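Regulation of enolase protein 1 (Saccharomyces cerevisiae, PDB 3O12) functions in the galactose metabolic pathway through the GAL83 protein and may control the level of the enolase ENO1. Local coordinates at residues L96-G101 against A190-R195; E52-T57 against S71-G76; G91-L96 against G196-T201. All coordinates share one frame; numbering follows the deposited sequence.

Interaction 1: L96-G101 against A190-R195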
# COMPACT_ATOMS: atom_id res chain seq x y z
N LEU A 96 -3.62 1.13 17.34
CA LEU A 96 -4.06 2.32 16.63
C LEU A 96 -3.03 2.78 15.59
O LEU A 96 -1.85 2.95 15.89
CB LEU A 96 -4.35 3.45 17.62
CG LEU A 96 -4.85 4.78 17.04
CD1 LEU A 96 -6.21 4.61 16.38
CD2 LEU A 96 -4.90 5.86 18.11
N TYR A 97 -3.50 2.96 14.36
CA TYR A 97 -2.70 3.47 13.24
C TYR A 97 -1.84 2.42 12.54
O TYR A 97 -1.18 2.74 11.55
CB TYR A 97 -1.84 4.67 13.66
CG TYR A 97 -2.63 5.86 14.16
CD1 TYR A 97 -3.64 6.42 13.38
CD2 TYR A 97 -2.37 6.42 15.40
CE1 TYR A 97 -4.37 7.51 13.83
CE2 TYR A 97 -3.09 7.51 15.86
CZ TYR A 97 -4.09 8.05 15.07
OH TYR A 97 -4.81 9.14 15.52
N ASP A 98 -1.83 1.18 13.04
CA ASP A 98 -1.17 0.08 12.33
C ASP A 98 -1.74 -0.01 10.92
O ASP A 98 -2.96 -0.04 10.76
CB ASP A 98 -1.41 -1.26 13.02
CG ASP A 98 -0.55 -1.44 14.25
OD1 ASP A 98 0.09 -0.46 14.70
OD2 ASP A 98 -0.52 -2.58 14.77
N GLN A 99 -0.86 -0.08 9.92
CA GLN A 99 -1.29 -0.09 8.52
C GLN A 99 -0.43 -1.03 7.68
O GLN A 99 0.79 -1.10 7.85
CB GLN A 99 -1.09 1.29 7.87
CG GLN A 99 -1.61 2.49 8.61
CD GLN A 99 -0.98 3.77 8.09
OE1 GLN A 99 -0.69 3.90 6.89
NE2 GLN A 99 -0.76 4.72 8.99
N ALA A 100 -1.07 -1.70 6.74
CA ALA A 100 -0.33 -2.43 5.72
C ALA A 100 -1.17 -2.54 4.46
O ALA A 100 -2.41 -2.53 4.50
CB ALA A 100 0.09 -3.80 6.23
N GLY A 101 -0.49 -2.66 3.32
CA GLY A 101 -1.17 -2.78 2.05
C GLY A 101 -0.22 -2.55 0.90
O GLY A 101 0.85 -3.15 0.83
N ALA A 190 3.98 -0.77 4.62
CA ALA A 190 3.54 -0.97 6.00
C ALA A 190 4.07 0.14 6.90
O ALA A 190 5.19 0.61 6.71
CB ALA A 190 3.99 -2.34 6.51
N CYS A 191 3.25 0.56 7.87
CA CYS A 191 3.55 1.70 8.73
C CYS A 191 3.05 1.43 10.14
O CYS A 191 2.00 0.80 10.32
CB CYS A 191 2.82 2.98 8.24
SG CYS A 191 3.28 3.55 6.63
N THR A 192 3.81 1.89 11.13
CA THR A 192 3.31 2.05 12.49
C THR A 192 3.75 3.42 13.00
O THR A 192 4.88 3.59 13.43
CB THR A 192 3.82 0.96 13.46
OG1 THR A 192 5.21 0.72 13.23
CG2 THR A 192 3.05 -0.33 13.26
N PRO A 193 2.86 4.42 12.91
CA PRO A 193 3.22 5.79 13.30
C PRO A 193 3.67 5.95 14.75
O PRO A 193 4.41 6.89 15.05
CB PRO A 193 1.93 6.58 13.03
CG PRO A 193 1.26 5.81 11.91
CD PRO A 193 1.57 4.35 12.19
N GLU A 194 3.26 5.04 15.63
CA GLU A 194 3.72 5.07 17.02
C GLU A 194 4.72 3.94 17.32
O GLU A 194 5.78 3.88 16.70
CB GLU A 194 2.52 5.05 17.98
CG GLU A 194 1.61 6.25 17.79
CD GLU A 194 0.50 6.34 18.82
OE1 GLU A 194 -0.04 5.28 19.21
OE2 GLU A 194 0.18 7.47 19.24
N ARG A 195 4.40 3.05 18.26
CA ARG A 195 5.31 1.95 18.55
C ARG A 195 5.39 0.99 17.37
O ARG A 195 4.41 0.78 16.66
CB ARG A 195 4.90 1.22 19.83
CG ARG A 195 5.19 2.00 21.11
CD ARG A 195 4.85 1.21 22.36
NE ARG A 195 5.68 0.02 22.51
CZ ARG A 195 6.84 -0.01 23.17
NH1 ARG A 195 7.53 -1.13 23.26
NH2 ARG A 195 7.30 1.10 23.75
O HOH W 1 0.98 2.72 14.96
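The main-chain oxygen of Gln99 is gripped twice from the facing strand. Cys191 N donates to Gln99 O over 3.0 Å, and Ala190 CA adds a CA-H contact at 3.3 Å from Gln99 O. The return bond, from Gln99 N to Cys191 O, is also 3.0 Å and makes Gln99 and Cys191 a hydrogen-bonded antiparallel pair. Beside it Ala100 faces Ala190 as a non-hydrogen-bonded pair, where small methyls suit a site already packed by Tyr93 and Thr53; their CB atoms lie 4.2 Å apart.

The side chain of Gln99 leaves beside its own N (chi1 -49°) and runs extended, which brings NE2 round to Tyr97 O at 3.3 Å, in the carbonyl plane. OE1 bonds Lys113, so the amide is held at both ends. It passes beside Cys191 CB, and Gln99 NE2 rests 3.7 Å from Pro193 CG, the two side chains crossing at about a right angle. Pro193 has no N-H to offer and fits where the strand pairing has ended, its ring packed on Tyr97 CB. Nearby, Asp98 OD1 lies against the methyl of Thr192 (OD1 to CG2 3.3 Å), while Asp98 OD2 bonds Glu94 N and Thr192 OG1 bonds Thr53. A water donates to Leu96 O at 3.0 Å and weakly joins Asp98 OD1 to Glu194 N. The chemistry thus passes from direct backbone pairing at the buried end to apolar and water-mediated joining at the more exposed loops, with the glutamine amide linking the two regimes.

Interaction 2: E52-T57 against S71-G76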
# COMPACT_ATOMS: atom_id res chain seq x y z
N GLU A 52 8.89 -6.78 10.05
CA GLU A 52 8.37 -6.19 11.28
C GLU A 52 8.61 -4.69 11.16
O GLU A 52 9.73 -4.28 10.85
CB GLU A 52 9.09 -6.74 12.51
CG GLU A 52 8.71 -6.05 13.81
CD GLU A 52 9.37 -6.68 15.02
OE1 GLU A 52 9.61 -7.90 15.00
OE2 GLU A 52 9.65 -5.94 15.99
N THR A 53 7.58 -3.88 11.39
CA THR A 53 7.74 -2.43 11.23
C THR A 53 8.60 -1.79 12.31
O THR A 53 8.69 -2.29 13.44
CB THR A 53 6.38 -1.68 11.20
OG1 THR A 53 5.73 -1.85 12.47
CG2 THR A 53 5.48 -2.22 10.11
N ASP A 54 9.25 -0.69 11.94
CA ASP A 54 9.97 0.15 12.89
C ASP A 54 9.03 1.19 13.49
O ASP A 54 7.99 1.49 12.93
CB ASP A 54 11.18 0.81 12.21
CG ASP A 54 12.18 -0.21 11.67
OD1 ASP A 54 12.36 -1.26 12.31
OD2 ASP A 54 12.78 0.06 10.61
N GLU A 55 9.39 1.72 14.66
CA GLU A 55 8.57 2.74 15.29
C GLU A 55 8.56 4.04 14.49
O GLU A 55 9.48 4.31 13.72
CB GLU A 55 9.08 3.04 16.71
CG GLU A 55 10.41 3.78 16.71
CD GLU A 55 10.86 4.17 18.11
OE1 GLU A 55 10.20 3.76 19.09
OE2 GLU A 55 11.88 4.88 18.22
N LYS A 56 7.51 4.83 14.69
CA LYS A 56 7.43 6.16 14.11
C LYS A 56 7.60 6.15 12.59
O LYS A 56 8.38 6.92 12.03
CB LYS A 56 8.44 7.11 14.77
CG LYS A 56 8.12 7.39 16.23
CD LYS A 56 8.92 8.57 16.77
CE LYS A 56 10.15 8.11 17.55
NZ LYS A 56 11.14 7.40 16.69
N THR A 57 6.85 5.26 11.94
CA THR A 57 6.85 5.19 10.48
C THR A 57 5.46 5.54 9.95
O THR A 57 4.45 5.04 10.45
CB THR A 57 7.32 3.79 9.99
OG1 THR A 57 6.60 2.77 10.67
CG2 THR A 57 8.81 3.60 10.27
N SER A 71 8.30 8.36 6.10
CA SER A 71 9.14 7.39 6.82
C SER A 71 8.62 5.95 6.78
O SER A 71 9.23 5.04 7.34
CB SER A 71 9.27 7.82 8.28
OG SER A 71 7.97 7.99 8.86
N GLY A 72 7.47 5.74 6.12
CA GLY A 72 6.89 4.42 6.06
C GLY A 72 7.72 3.43 5.26
O GLY A 72 8.57 3.82 4.45
N HIS A 73 7.47 2.15 5.47
CA HIS A 73 8.20 1.12 4.74
C HIS A 73 7.54 0.85 3.40
O HIS A 73 6.34 0.64 3.33
CB HIS A 73 8.26 -0.19 5.55
CG HIS A 73 8.76 -0.01 6.95
ND1 HIS A 73 10.03 0.44 7.24
CD2 HIS A 73 8.16 -0.25 8.14
CE1 HIS A 73 10.20 0.48 8.55
NE2 HIS A 73 9.08 0.07 9.12
N PHE A 74 8.33 0.84 2.33
CA PHE A 74 7.78 0.65 0.99
C PHE A 74 8.77 -0.14 0.15
O PHE A 74 9.93 0.26 0.00
CB PHE A 74 7.48 2.02 0.35
CG PHE A 74 7.12 1.97 -1.12
CD1 PHE A 74 6.09 1.17 -1.58
CD2 PHE A 74 7.79 2.78 -2.03
CE1 PHE A 74 5.76 1.14 -2.93
CE2 PHE A 74 7.46 2.76 -3.38
CZ PHE A 74 6.44 1.94 -3.83
N LEU A 75 8.33 -1.28 -0.38
CA LEU A 75 9.16 -2.04 -1.31
C LEU A 75 8.60 -1.80 -2.70
O LEU A 75 7.56 -2.35 -3.07
CB LEU A 75 9.16 -3.54 -0.97
CG LEU A 75 9.93 -4.47 -1.92
CD1 LEU A 75 11.41 -4.06 -2.00
CD2 LEU A 75 9.80 -5.92 -1.48
N GLY A 76 9.28 -0.96 -3.47
CA GLY A 76 8.75 -0.52 -4.75
C GLY A 76 9.36 -1.21 -5.96
O GLY A 76 10.58 -1.21 -6.15
O HOH W 2 7.66 9.77 10.96
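The first torsion of His73, chi1 -52°, puts CG anti to the carbonyl carbon and sends the imidazole from the strand 73-76 into the curve of the loop 52-57. There Asp54 N meets the ring edge at NE2, 2.9 Å from Asp54 N to His73 NE2, in an almost straight bond (176° at the hydrogen). The carboxylate of Asp54 stands nearly upright to the ring, planes 80° apart, with Asp54 OD2 3.3 Å from His73 CE1; the hydrogen bond of Asp54 OD2 goes to Lys40 N. Thr53 CB closes on the ring edge at CD2.

Thr57 suits its place through both branches. Its OG1 donates to Asp54 O at 2.9 Å, tying the loop back on itself, and receives Thr192 N; its methyl CG2 packs 3.3 Å from Ser71 O. Thr57 CB lies against Gly72 CA. At the outer end a water donates to Lys56 O and accepts from Ser71 OG at 2.8 Å, while Asp58 N also bonds Ser71 OG.

Since His73 ND1 bonds Asn37 O and NE2 accepts an amide hydrogen, the ring is probably the neutral tautomer with its proton on ND1, a buried linker between two pieces of backbone.

Interaction 3: G91-L96 against G196-T201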
# COMPACT_ATOMS: atom_id res chain seq x y z
N GLY A 91 -1.27 -9.43 7.65
CA GLY A 91 -0.72 -8.66 8.74
C GLY A 91 -1.31 -9.04 10.08
O GLY A 91 -2.41 -9.59 10.16
N SER A 92 -0.56 -8.75 11.14
CA SER A 92 -1.00 -9.01 12.50
C SER A 92 -1.30 -7.70 13.23
O SER A 92 -0.55 -7.29 14.11
CB SER A 92 0.09 -9.78 13.25
OG SER A 92 0.44 -10.97 12.55
N TYR A 93 -2.40 -7.05 12.87
CA TYR A 93 -2.71 -5.72 13.39
C TYR A 93 -3.14 -5.79 14.85
O TYR A 93 -3.87 -6.70 15.24
CB TYR A 93 -3.79 -5.04 12.55
CG TYR A 93 -3.53 -5.21 11.07
CD1 TYR A 93 -2.75 -4.30 10.38
CD2 TYR A 93 -4.05 -6.31 10.38
CE1 TYR A 93 -2.49 -4.47 9.03
CE2 TYR A 93 -3.81 -6.48 9.04
CZ TYR A 93 -3.03 -5.56 8.37
OH TYR A 93 -2.78 -5.74 7.03
N GLU A 94 -2.70 -4.82 15.65
CA GLU A 94 -2.96 -4.84 17.09
C GLU A 94 -3.06 -3.46 17.74
O GLU A 94 -3.47 -3.35 18.89
CB GLU A 94 -1.90 -5.67 17.81
CG GLU A 94 -1.95 -7.16 17.49
CD GLU A 94 -0.68 -7.88 17.89
OE1 GLU A 94 0.20 -7.24 18.51
OE2 GLU A 94 -0.56 -9.08 17.59
N SER A 95 -2.68 -2.40 17.02
CA SER A 95 -2.64 -1.06 17.62
C SER A 95 -3.14 0.05 16.71
O SER A 95 -3.07 -0.04 15.49
CB SER A 95 -1.22 -0.74 18.09
OG SER A 95 -0.70 -1.76 18.93
N LEU A 96 -3.62 1.13 17.34
CA LEU A 96 -4.06 2.32 16.63
C LEU A 96 -3.03 2.78 15.59
O LEU A 96 -1.85 2.95 15.89
CB LEU A 96 -4.35 3.45 17.62
CG LEU A 96 -4.85 4.78 17.04
CD1 LEU A 96 -6.21 4.61 16.38
CD2 LEU A 96 -4.90 5.86 18.11
N GLY A 196 6.58 0.43 17.16
CA GLY A 196 6.78 -0.48 16.04
C GLY A 196 6.35 -1.89 16.38
O GLY A 196 5.72 -2.13 17.41
N GLY A 197 6.68 -2.82 15.50
CA GLY A 197 6.47 -4.23 15.79
C GLY A 197 5.36 -4.92 15.01
O GLY A 197 5.08 -6.09 15.25
N LEU A 198 4.73 -4.21 14.09
CA LEU A 198 3.70 -4.83 13.27
C LEU A 198 4.33 -5.84 12.32
O LEU A 198 5.22 -5.50 11.54
CB LEU A 198 2.94 -3.79 12.45
CG LEU A 198 2.02 -4.34 11.36
CD1 LEU A 198 0.91 -5.18 11.97
CD2 LEU A 198 1.42 -3.21 10.53
N LYS A 199 3.89 -7.09 12.39
CA LYS A 199 4.40 -8.14 11.51
C LYS A 199 3.47 -8.34 10.32
O LYS A 199 2.26 -8.49 10.49
CB LYS A 199 4.57 -9.45 12.27
CG LYS A 199 5.44 -9.36 13.51
CD LYS A 199 5.43 -10.68 14.27
CE LYS A 199 6.09 -10.56 15.63
NZ LYS A 199 7.55 -10.33 15.53
N VAL A 200 4.04 -8.32 9.12
CA VAL A 200 3.26 -8.48 7.89
C VAL A 200 4.00 -9.36 6.88
O VAL A 200 5.21 -9.18 6.66
CB VAL A 200 2.99 -7.12 7.21
CG1 VAL A 200 1.92 -7.28 6.13
CG2 VAL A 200 2.57 -6.07 8.23
N THR A 201 3.29 -10.29 6.26
CA THR A 201 3.82 -11.04 5.13
C THR A 201 3.11 -10.66 3.84
O THR A 201 1.88 -10.63 3.77
CB THR A 201 3.70 -12.56 5.36
OG1 THR A 201 4.53 -12.93 6.47
CG2 THR A 201 4.14 -13.33 4.14
O HOH W 3 2.08 -7.77 14.65
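Leu198 meets the loop 91-96 first. Its CG lies opposite its own N across the CA-CB bond (chi1 169°), which swings methyl CD1 over to the loop 91-96, 3.3 Å from Ser92 O. The same methyl reaches the ring of Tyr93, with Leu198 CD1 4.1 Å from Tyr93 CD1 as the two side chains pass at a slant. A branched apolar residue suits a place where it meets both the Tyr93 ring and the side chain of Thr192; its N bonds Thr53 OG1.

Lys199 then works mainly through its backbone. Its N donates to a water at 3.0 Å, and that water donates to Ser92 O at 2.7 Å, filling the step where the two backbones have begun to part. Its carbonyl does the direct joining: Ser92 N lies 2.9 Å from Lys199 O, and Gly91 CA-H gives the same oxygen a weaker contact, 3.5 Å from Gly91 CA to Lys199 O. The long lysine side chain leads away, with a long, weak ion pair to Glu52.

Val200 faces Gly91 as a non-hydrogen-bonded antiparallel pair, Val200 CG1 lying 4.0 Å from Gly91 CA. Glycine suits this spot because the ring of Tyr93 folds back beside it. Thr201 carries the pairing on by backbone bonds to Gln90.

Strands 83-91 and 199-208 are neighbours in one antiparallel sheet, whereas Tyr93 and Val200 reach Ala100 of the other, Tyr93 also touching Ile116 and Ile118. Two antiparallel sheets packed face to face, with side chains such as Val200 and Tyr93 between them, are the hallmark of a beta-sandwich.

Interaction 1 is the most buried of the three and has two bridged strand pairs, with backbone bonds in both directions; interactions 2 and 3 are partly buried and join loops to strand ends, 3 with a single bridged pair. Interactions 1 and 2 hold the same sheet, through neighbouring strands 185-191 and 68-78, and meet where Thr192 OG1 bonds Thr53 OG1. Interaction 3 belongs to the other sheet, but packs on interaction 1 through Leu198 and Tyr93, and backbone bonds of Thr53 with Gly197 and Leu198 tie it to interaction 2. The chemistry follows the place: reciprocal backbone bonds in 1, an imidazole reading a loop amide in 2, and one backbone bond with apolar packing in 3.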